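Side-chain contacts in transmembrane oligosaccharyl transferase (Archaeoglobus fulgidus, PDB 3WAJ), which is a multi-spanning membrane protein of the STT3 family, combining a helical transmembrane region with a large C-terminal soluble region of mixed alpha/beta structure: residues L126-V131 against S435-A440; F228-F233 against L318-L323; L682-G687 against L746-Y751. All blocks are in the same frame, centred on the assembly; numbering follows the deposited sequence.

Contact 1. Residues L126-V131 against S435-A440; sequences LLTREV and SAVYSA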
loop_
_atom_site.group_PDB
_atom_site.type_symbol
_atom_site.label_atom_id
_atom_site.label_comp_id
_atom_site.label_asym_id
_atom_site.label_seq_id
_atom_site.Cartn_x
_atom_site.Cartn_y
_atom_site.Cartn_z
ATOM N N LEU A 126 30.578 3.211 -0.900
ATOM C CA LEU A 126 31.295 2.060 -0.350
ATOM C C LEU A 126 31.273 0.878 -1.299
ATOM O O LEU A 126 32.322 0.300 -1.581
ATOM C CB LEU A 126 30.728 1.636 1.008
ATOM C CG LEU A 126 31.481 0.455 1.628
ATOM C CD1 LEU A 126 32.956 0.803 1.761
ATOM C CD2 LEU A 126 30.909 0.047 2.979
ATOM N N LEU A 127 30.091 0.525 -1.803
ATOM C CA LEU A 127 29.970 -0.615 -2.723
ATOM C C LEU A 127 30.691 -0.428 -4.065
ATOM O O LEU A 127 31.428 -1.315 -4.492
ATOM C CB LEU A 127 28.509 -0.993 -2.973
ATOM C CG LEU A 127 28.295 -2.047 -4.064
ATOM C CD1 LEU A 127 28.855 -3.406 -3.654
ATOM C CD2 LEU A 127 26.828 -2.161 -4.416
ATOM N N THR A 128 30.476 0.704 -4.736
ATOM C CA THR A 128 31.107 0.895 -6.042
ATOM C C THR A 128 32.572 1.320 -5.933
ATOM O O THR A 128 33.287 1.352 -6.934
ATOM C CB THR A 128 30.344 1.869 -6.988
ATOM O OG1 THR A 128 31.152 3.018 -7.229
ATOM C CG2 THR A 128 29.034 2.305 -6.413
ATOM N N ARG A 129 33.008 1.648 -4.719
ATOM C CA ARG A 129 34.433 1.834 -4.448
ATOM C C ARG A 129 35.096 0.464 -4.309
ATOM O O ARG A 129 36.171 0.224 -4.852
ATOM C CB ARG A 129 34.635 2.641 -3.161
ATOM C CG ARG A 129 36.027 3.233 -2.964
ATOM C CD ARG A 129 37.003 2.255 -2.306
ATOM N NE ARG A 129 36.742 2.084 -0.876
ATOM C CZ ARG A 129 37.624 2.343 0.086
ATOM N NH1 ARG A 129 38.841 2.781 -0.221
ATOM N NH2 ARG A 129 37.291 2.160 1.360
ATOM N N GLU A 130 34.437 -0.430 -3.579
ATOM C CA GLU A 130 35.006 -1.726 -3.217
ATOM C C GLU A 130 35.072 -2.693 -4.387
ATOM O O GLU A 130 35.797 -3.694 -4.344
ATOM C CB GLU A 130 34.195 -2.347 -2.076
ATOM C CG GLU A 130 34.995 -2.558 -0.810
ATOM C CD GLU A 130 36.084 -1.520 -0.640
ATOM O OE1 GLU A 130 35.767 -0.319 -0.520
ATOM O OE2 GLU A 130 37.267 -1.909 -0.629
ATOM N N VAL A 131 34.301 -2.399 -5.428
ATOM C CA VAL A 131 34.286 -3.234 -6.619
ATOM C C VAL A 131 35.216 -2.604 -7.628
ATOM O O VAL A 131 36.053 -3.273 -8.236
ATOM C CB VAL A 131 32.878 -3.337 -7.217
ATOM C CG1 VAL A 131 32.930 -3.945 -8.607
ATOM C CG2 VAL A 131 31.962 -4.159 -6.301
ATOM N N SER A 435 21.237 0.585 -11.211
ATOM C CA SER A 435 21.366 1.521 -12.326
ATOM C C SER A 435 22.323 2.671 -12.006
ATOM O O SER A 435 22.879 3.289 -12.916
ATOM C CB SER A 435 20.004 2.064 -12.745
ATOM O OG SER A 435 19.679 3.215 -11.995
ATOM N N ALA A 436 22.531 2.946 -10.716
ATOM C CA ALA A 436 23.454 4.010 -10.297
ATOM C C ALA A 436 24.941 3.593 -10.290
ATOM O O ALA A 436 25.828 4.418 -10.535
ATOM C CB ALA A 436 23.052 4.550 -8.940
ATOM N N VAL A 437 25.200 2.322 -9.982
ATOM C CA VAL A 437 26.562 1.789 -9.927
ATOM C C VAL A 437 27.105 1.529 -11.321
ATOM O O VAL A 437 28.238 1.906 -11.626
ATOM C CB VAL A 437 26.619 0.488 -9.110
ATOM C CG1 VAL A 437 28.003 -0.131 -9.168
ATOM C CG2 VAL A 437 26.219 0.746 -7.673
ATOM N N TYR A 438 26.289 0.893 -12.164
ATOM C CA TYR A 438 26.675 0.562 -13.541
ATOM C C TYR A 438 26.583 1.762 -14.502
ATOM O O TYR A 438 26.865 1.641 -15.694
ATOM C CB TYR A 438 25.872 -0.643 -14.055
ATOM C CG TYR A 438 26.307 -1.966 -13.458
ATOM C CD1 TYR A 438 27.648 -2.344 -13.455
ATOM C CD2 TYR A 438 25.384 -2.833 -12.881
ATOM C CE1 TYR A 438 28.056 -3.555 -12.903
ATOM C CE2 TYR A 438 25.787 -4.045 -12.327
ATOM C CZ TYR A 438 27.122 -4.395 -12.342
ATOM O OH TYR A 438 27.526 -5.589 -11.802
ATOM N N SER A 439 26.185 2.915 -13.977
ATOM C CA SER A 439 26.260 4.159 -14.736
ATOM C C SER A 439 27.510 4.919 -14.317
ATOM O O SER A 439 28.213 5.489 -15.155
ATOM C CB SER A 439 25.012 5.016 -14.525
ATOM O OG SER A 439 23.879 4.451 -15.150
ATOM N N ALA A 440 27.794 4.895 -13.016
ATOM C CA ALA A 440 29.034 5.456 -12.485
ATOM C C ALA A 440 30.253 4.707 -13.023
ATOM O O ALA A 440 31.374 5.200 -12.952
ATOM C CB ALA A 440 29.028 5.413 -10.989
#

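Contact 2. Residues F228-F233 against L318-L323; sequences FMFFAF and LAVIVL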
loop_
_atom_site.group_PDB
_atom_site.type_symbol
_atom_site.label_atom_id
_atom_site.label_comp_id
_atom_site.label_asym_id
_atom_site.label_seq_id
_atom_site.Cartn_x
_atom_site.Cartn_y
_atom_site.Cartn_z
ATOM N N PHE A 228 28.015 -16.086 -4.679
ATOM C CA PHE A 228 29.365 -15.529 -4.846
ATOM C C PHE A 228 30.394 -16.613 -4.604
ATOM O O PHE A 228 31.385 -16.711 -5.328
ATOM C CB PHE A 228 29.665 -14.376 -3.870
ATOM C CG PHE A 228 28.766 -13.173 -4.020
ATOM C CD1 PHE A 228 27.926 -13.025 -5.118
ATOM C CD2 PHE A 228 28.775 -12.182 -3.054
ATOM C CE1 PHE A 228 27.093 -11.909 -5.241
ATOM C CE2 PHE A 228 27.950 -11.065 -3.168
ATOM C CZ PHE A 228 27.112 -10.927 -4.264
ATOM N N MET A 229 30.169 -17.413 -3.567
ATOM C CA MET A 229 31.122 -18.452 -3.210
ATOM C C MET A 229 31.040 -19.602 -4.198
ATOM O O MET A 229 32.067 -20.112 -4.647
ATOM C CB MET A 229 30.906 -18.927 -1.773
ATOM C CG MET A 229 31.013 -17.797 -0.767
ATOM S SD MET A 229 30.614 -18.313 0.906
ATOM C CE MET A 229 31.847 -19.596 1.138
ATOM N N PHE A 230 29.819 -19.994 -4.540
ATOM C CA PHE A 230 29.614 -21.046 -5.526
ATOM C C PHE A 230 30.477 -20.781 -6.766
ATOM O O PHE A 230 31.333 -21.589 -7.118
ATOM C CB PHE A 230 28.140 -21.134 -5.914
ATOM C CG PHE A 230 27.849 -22.175 -6.955
ATOM C CD1 PHE A 230 27.681 -23.504 -6.594
ATOM C CD2 PHE A 230 27.747 -21.830 -8.296
ATOM C CE1 PHE A 230 27.410 -24.481 -7.559
ATOM C CE2 PHE A 230 27.480 -22.801 -9.269
ATOM C CZ PHE A 230 27.309 -24.123 -8.898
ATOM N N PHE A 231 30.286 -19.618 -7.384
ATOM C CA PHE A 231 30.993 -19.271 -8.618
ATOM C C PHE A 231 32.501 -19.044 -8.453
ATOM O O PHE A 231 33.272 -19.419 -9.331
ATOM C CB PHE A 231 30.301 -18.097 -9.340
ATOM C CG PHE A 231 29.010 -18.490 -10.023
ATOM C CD1 PHE A 231 29.012 -19.409 -11.070
ATOM C CD2 PHE A 231 27.793 -17.956 -9.612
ATOM C CE1 PHE A 231 27.815 -19.784 -11.694
ATOM C CE2 PHE A 231 26.596 -18.329 -10.235
ATOM C CZ PHE A 231 26.608 -19.237 -11.273
ATOM N N ALA A 232 32.924 -18.452 -7.336
ATOM C CA ALA A 232 34.360 -18.334 -7.036
ATOM C C ALA A 232 35.040 -19.706 -6.925
ATOM O O ALA A 232 36.253 -19.830 -7.100
ATOM C CB ALA A 232 34.595 -17.521 -5.777
ATOM N N PHE A 233 34.249 -20.729 -6.625
ATOM C CA PHE A 233 34.771 -22.084 -6.538
ATOM C C PHE A 233 34.720 -22.806 -7.891
ATOM O O PHE A 233 35.763 -23.224 -8.391
ATOM C CB PHE A 233 34.077 -22.880 -5.413
ATOM C CG PHE A 233 34.640 -22.603 -4.026
ATOM C CD1 PHE A 233 35.313 -23.593 -3.322
ATOM C CD2 PHE A 233 34.500 -21.349 -3.431
ATOM C CE1 PHE A 233 35.839 -23.348 -2.044
ATOM C CE2 PHE A 233 35.026 -21.087 -2.147
ATOM C CZ PHE A 233 35.691 -22.084 -1.456
ATOM N N LEU A 318 33.646 -30.038 -8.648
ATOM C CA LEU A 318 32.710 -31.157 -8.522
ATOM C C LEU A 318 32.143 -31.300 -7.098
ATOM O O LEU A 318 30.935 -31.468 -6.916
ATOM C CB LEU A 318 33.360 -32.468 -8.955
ATOM C CG LEU A 318 32.363 -33.624 -9.055
ATOM C CD1 LEU A 318 31.802 -33.733 -10.470
ATOM C CD2 LEU A 318 32.986 -34.940 -8.601
ATOM N N ALA A 319 33.010 -31.234 -6.091
ATOM C CA ALA A 319 32.562 -31.304 -4.695
ATOM C C ALA A 319 31.564 -30.193 -4.407
ATOM O O ALA A 319 30.637 -30.363 -3.610
ATOM C CB ALA A 319 33.739 -31.196 -3.751
ATOM N N VAL A 320 31.768 -29.050 -5.054
ATOM C CA VAL A 320 30.885 -27.912 -4.867
ATOM C C VAL A 320 29.550 -28.159 -5.572
ATOM O O VAL A 320 28.492 -27.927 -4.989
ATOM C CB VAL A 320 31.546 -26.585 -5.323
ATOM C CG1 VAL A 320 30.538 -25.438 -5.304
ATOM C CG2 VAL A 320 32.719 -26.255 -4.417
ATOM N N ILE A 321 29.611 -28.630 -6.818
ATOM C CA ILE A 321 28.415 -29.006 -7.571
ATOM C C ILE A 321 27.568 -30.015 -6.791
ATOM O O ILE A 321 26.339 -29.887 -6.693
ATOM C CB ILE A 321 28.782 -29.632 -8.917
ATOM C CG1 ILE A 321 29.525 -28.623 -9.798
ATOM C CG2 ILE A 321 27.534 -30.145 -9.609
ATOM C CD1 ILE A 321 28.732 -27.391 -10.090
ATOM N N VAL A 322 28.246 -31.009 -6.228
ATOM C CA VAL A 322 27.591 -32.063 -5.471
ATOM C C VAL A 322 27.007 -31.515 -4.182
ATOM O O VAL A 322 25.857 -31.800 -3.847
ATOM C CB VAL A 322 28.569 -33.203 -5.163
ATOM C CG1 VAL A 322 28.108 -34.004 -3.956
ATOM C CG2 VAL A 322 28.749 -34.088 -6.397
ATOM N N LEU A 323 27.808 -30.727 -3.469
ATOM C CA LEU A 323 27.376 -30.093 -2.223
ATOM C C LEU A 323 26.070 -29.315 -2.396
ATOM O O LEU A 323 25.148 -29.470 -1.599
ATOM C CB LEU A 323 28.467 -29.161 -1.690
ATOM C CG LEU A 323 28.521 -28.824 -0.192
ATOM C CD1 LEU A 323 28.245 -27.348 0.051
ATOM C CD2 LEU A 323 27.570 -29.689 0.625
#

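Contact 3. Residues L682-G687 against L746-Y751; sequences LHLFDG and LYKYAY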
loop_
_atom_site.group_PDB
_atom_site.type_symbol
_atom_site.label_atom_id
_atom_site.label_comp_id
_atom_site.label_asym_id
_atom_site.label_seq_id
_atom_site.Cartn_x
_atom_site.Cartn_y
_atom_site.Cartn_z
ATOM N N LEU A 682 -25.625 3.164 -0.522
ATOM C CA LEU A 682 -24.974 3.980 0.487
ATOM C C LEU A 682 -24.450 5.295 -0.100
ATOM O O LEU A 682 -24.849 6.386 0.309
ATOM C CB LEU A 682 -23.834 3.190 1.152
ATOM C CG LEU A 682 -24.305 2.139 2.164
ATOM C CD1 LEU A 682 -23.165 1.188 2.581
ATOM C CD2 LEU A 682 -24.900 2.831 3.392
ATOM N N HIS A 683 -23.560 5.202 -1.076
ATOM C CA HIS A 683 -22.908 6.409 -1.527
ATOM C C HIS A 683 -23.735 7.178 -2.536
ATOM O O HIS A 683 -23.731 8.411 -2.513
ATOM C CB HIS A 683 -21.499 6.150 -2.058
ATOM C CG HIS A 683 -20.586 7.316 -1.872
ATOM N ND1 HIS A 683 -19.570 7.322 -0.939
ATOM C CD2 HIS A 683 -20.554 8.523 -2.478
ATOM C CE1 HIS A 683 -18.947 8.489 -0.990
ATOM N NE2 HIS A 683 -19.526 9.236 -1.914
ATOM N N LEU A 684 -24.444 6.474 -3.417
ATOM C CA LEU A 684 -25.168 7.165 -4.488
ATOM C C LEU A 684 -26.545 7.611 -4.011
ATOM O O LEU A 684 -26.924 8.756 -4.210
ATOM C CB LEU A 684 -25.266 6.313 -5.758
ATOM C CG LEU A 684 -25.691 7.063 -7.030
ATOM C CD1 LEU A 684 -24.756 6.760 -8.176
ATOM C CD2 LEU A 684 -27.137 6.756 -7.427
ATOM N N PHE A 685 -27.278 6.719 -3.352
ATOM C CA PHE A 685 -28.606 7.064 -2.843
ATOM C C PHE A 685 -28.597 7.592 -1.400
ATOM O O PHE A 685 -29.664 7.798 -0.812
ATOM C CB PHE A 685 -29.561 5.858 -2.966
ATOM C CG PHE A 685 -29.765 5.383 -4.384
ATOM C CD1 PHE A 685 -30.623 6.057 -5.246
ATOM C CD2 PHE A 685 -29.102 4.267 -4.853
ATOM C CE1 PHE A 685 -30.812 5.620 -6.553
ATOM C CE2 PHE A 685 -29.285 3.827 -6.154
ATOM C CZ PHE A 685 -30.142 4.506 -7.005
ATOM N N ASP A 686 -27.403 7.803 -0.837
ATOM C CA ASP A 686 -27.266 8.365 0.509
ATOM C C ASP A 686 -27.954 7.508 1.559
ATOM O O ASP A 686 -28.394 7.992 2.600
ATOM C CB ASP A 686 -27.768 9.833 0.542
ATOM C CG ASP A 686 -26.853 10.781 -0.252
ATOM O OD1 ASP A 686 -25.611 10.657 -0.108
ATOM O OD2 ASP A 686 -27.373 11.599 -1.056
ATOM N N GLY A 687 -28.046 6.222 1.261
ATOM C CA GLY A 687 -28.600 5.257 2.185
ATOM C C GLY A 687 -30.100 5.127 2.079
ATOM O O GLY A 687 -30.723 4.463 2.906
ATOM N N LEU A 746 -23.032 11.861 -13.347
ATOM C CA LEU A 746 -23.458 11.091 -14.508
ATOM C C LEU A 746 -24.098 9.734 -14.136
ATOM O O LEU A 746 -25.085 9.314 -14.750
ATOM C CB LEU A 746 -22.302 10.931 -15.496
ATOM C CG LEU A 746 -21.814 12.253 -16.105
ATOM C CD1 LEU A 746 -20.664 12.029 -17.102
ATOM C CD2 LEU A 746 -22.974 12.986 -16.769
ATOM N N TYR A 747 -23.542 9.055 -13.137
ATOM C CA TYR A 747 -24.117 7.808 -12.643
ATOM C C TYR A 747 -25.567 8.028 -12.243
ATOM O O TYR A 747 -26.440 7.221 -12.574
ATOM C CB TYR A 747 -23.371 7.346 -11.393
ATOM C CG TYR A 747 -22.094 6.602 -11.639
ATOM C CD1 TYR A 747 -21.466 6.640 -12.870
ATOM C CD2 TYR A 747 -21.528 5.834 -10.637
ATOM C CE1 TYR A 747 -20.291 5.934 -13.093
ATOM C CE2 TYR A 747 -20.357 5.117 -10.850
ATOM C CZ TYR A 747 -19.742 5.174 -12.077
ATOM O OH TYR A 747 -18.564 4.478 -12.281
ATOM N N LYS A 748 -25.808 9.119 -11.509
ATOM C CA LYS A 748 -27.148 9.464 -11.037
ATOM C C LYS A 748 -28.065 9.796 -12.192
ATOM O O LYS A 748 -29.229 9.384 -12.217
ATOM C CB LYS A 748 -27.094 10.658 -10.074
ATOM C CG LYS A 748 -26.412 10.341 -8.781
ATOM C CD LYS A 748 -26.360 11.541 -7.842
ATOM C CE LYS A 748 -25.839 11.078 -6.482
ATOM N NZ LYS A 748 -25.383 12.181 -5.609
ATOM N N TYR A 749 -27.539 10.564 -13.140
ATOM C CA TYR A 749 -28.277 10.888 -14.369
ATOM C C TYR A 749 -28.688 9.614 -15.110
ATOM O O TYR A 749 -29.864 9.434 -15.418
ATOM C CB TYR A 749 -27.433 11.791 -15.269
ATOM C CG TYR A 749 -28.039 12.050 -16.636
ATOM C CD1 TYR A 749 -29.224 12.779 -16.778
ATOM C CD2 TYR A 749 -27.398 11.602 -17.790
ATOM C CE1 TYR A 749 -29.766 13.021 -18.033
ATOM C CE2 TYR A 749 -27.921 11.837 -19.048
ATOM C CZ TYR A 749 -29.107 12.546 -19.172
ATOM O OH TYR A 749 -29.604 12.780 -20.436
ATOM N N ALA A 750 -27.717 8.730 -15.363
ATOM C CA ALA A 750 -27.971 7.429 -15.987
ATOM C C ALA A 750 -29.091 6.655 -15.296
ATOM O O ALA A 750 -29.988 6.115 -15.955
ATOM C CB ALA A 750 -26.713 6.601 -15.997
ATOM N N TYR A 751 -29.038 6.603 -13.968
ATOM C CA TYR A 751 -30.074 5.906 -13.213
ATOM C C TYR A 751 -31.478 6.447 -13.506
ATOM O O TYR A 751 -32.391 5.679 -13.825
ATOM C CB TYR A 751 -29.779 5.929 -11.705
ATOM C CG TYR A 751 -30.926 5.408 -10.869
ATOM C CD1 TYR A 751 -31.238 4.048 -10.827
ATOM C CD2 TYR A 751 -31.711 6.276 -10.134
ATOM C CE1 TYR A 751 -32.303 3.579 -10.061
ATOM C CE2 TYR A 751 -32.767 5.813 -9.369
ATOM C CZ TYR A 751 -33.056 4.472 -9.335
ATOM O OH TYR A 751 -34.108 4.057 -8.564
HETATM O O HOH W 1 -25.336 11.154 -2.905
#

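Contact 1. Residues L126-V131 against S435-A440
T128 and V437 meet where two membrane helices come close, their CA atoms 6.0 Å apart, a spacing consistent with short beta-branched side chains at the crossing. The two side chains lie alongside, pointing opposite ways, methyl against methyl: T128 CG2 meets V437 CG2 at 3.5 Å. V437 also offers its second branch, CG1, to the beta carbon of T128. CG1 anti to the backbone N (chi1 174°) and CG2 beside it spread the valine fork so that both methyls reach the threonine. T128 is modelled with chi1 115°, which nearly eclipses CG2 with the backbone N; the exact rotation is doubtful at 2.50 Å, but as built it directs the methyl at the fork. L127 adds a looser flank, its CD2 branch standing 4.4 Å from V437 CG2. The arrangement belongs to the packed helical bundle of the STT3 transmembrane region, where helix 121-131 lies against helix 429-446 and L410 of helix 405-420 touches both L127 and V437. A137 and A140 of helix 134-144 supply further small neighbours for T128. On the far side of its helix, S439 OG donates to S435 O at 2.7 Å.

Contact 2. Residues F228-F233 against L318-L323
Helices 221-234 and 315-332 run roughly antiparallel here, their local axes inclined at 148° and 10.0 Å apart at closest approach, with F230 and V320 nearest in backbone register. V320 points at the opposing helix and divides its two methyls between two phenylalanines. With CG1 anti to its nitrogen (chi1 172°), that branch reaches F230 CD1 at 3.7 Å, while CG2 lies 3.8 Å from F233 CB and also near F233 CD1. The valine crosses F233 at about a right angle but meets F230 more obliquely. F230 starts out beside the interface, and its far end swings in: the CZ atom touches I321 CD1 at 3.8 Å. I321 does likewise, its CA-CB bond turned away while the end of the chain returns to the ring. Along its own helix, F230 CD2 lies over the centre of the F231 ring, and F231 in turn touches I412. F294 of helix 278-303 packs edge-to-face with F233 and also touches V320, drawing a third helix of the STT3 bundle into the cluster. Every cross-helix contact joins carbon to carbon, so the fit depends on shape and dispersion and not on directional bonds, a chemistry suited to a membrane-embedded region.

Contact 3. Residues L682-G687 against L746-Y751
F685 and Y751 form a T-shaped pair, the Phe edge directed at the Tyr face, with centroids 4.8 Å apart and ring planes at 81°. F685 CE1 comes to 3.4 Å from Y751 CE2, and its neighbour CZ lies over the centre of the tyrosine ring. Beside them L684 meets two residues of the opposing helix. Its CD1 branch touches Y747 CB at 3.6 Å and comes to the edge of that ring. Its CG lies 3.8 Å from K748 CG, the leucine and the lysine running alongside each other in opposing senses. Within its own segment L684 CD2 rests over the centre of one face of F685, so the leucine also supports the phenylalanine of the aromatic pair.

K748 is extended beyond CG, which carries its aliphatic length along L684 and sets CE 3.4 Å from L684 O. Its NZ donates to a water at 2.9 Å; that water can in turn donate to L684 O, although other acceptors compete for its protons. The main polar partner of the ammonium group is A766 O, and it also forms a salt bridge with E744. Further out, Y751 OH is hydrogen-bonded to I761 O, which would fix the tyrosine end, and the ring of Y675 meets that of Y751. D686 forms salt bridges with K772 and R805, and H683 ND1 bonds to S610 OG. The end of the short helix 678-684 and the turn after it are thus linked to helix 740-755 and, through H683 and D686, to the adjacent strands 605-611 and 771-776 of the five-stranded mixed sheet: helix-to-sheet packing in the alpha/beta soluble region.

From the N terminus, helix 121-131 opens the loop that contact 1 closes at helix 429-446, some 300 residues later. Contact 2 is nested inside it, joining helix 221-234 to helix 315-332 after a much shorter excursion. The same long loop carries D161 and H163, which bind the zinc ion together with the earlier D47. Both contacts tie helices of the transmembrane bundle; the nearest atoms of contact 1 and contact 2 are about 8 Å apart, without touching. Contact 3 follows in series, closing a 58-residue loop in the soluble C-terminal region. Its centre lies about 56 Å from that of contact 1 and about 66 Å from that of contact 2, across the centre of the chain.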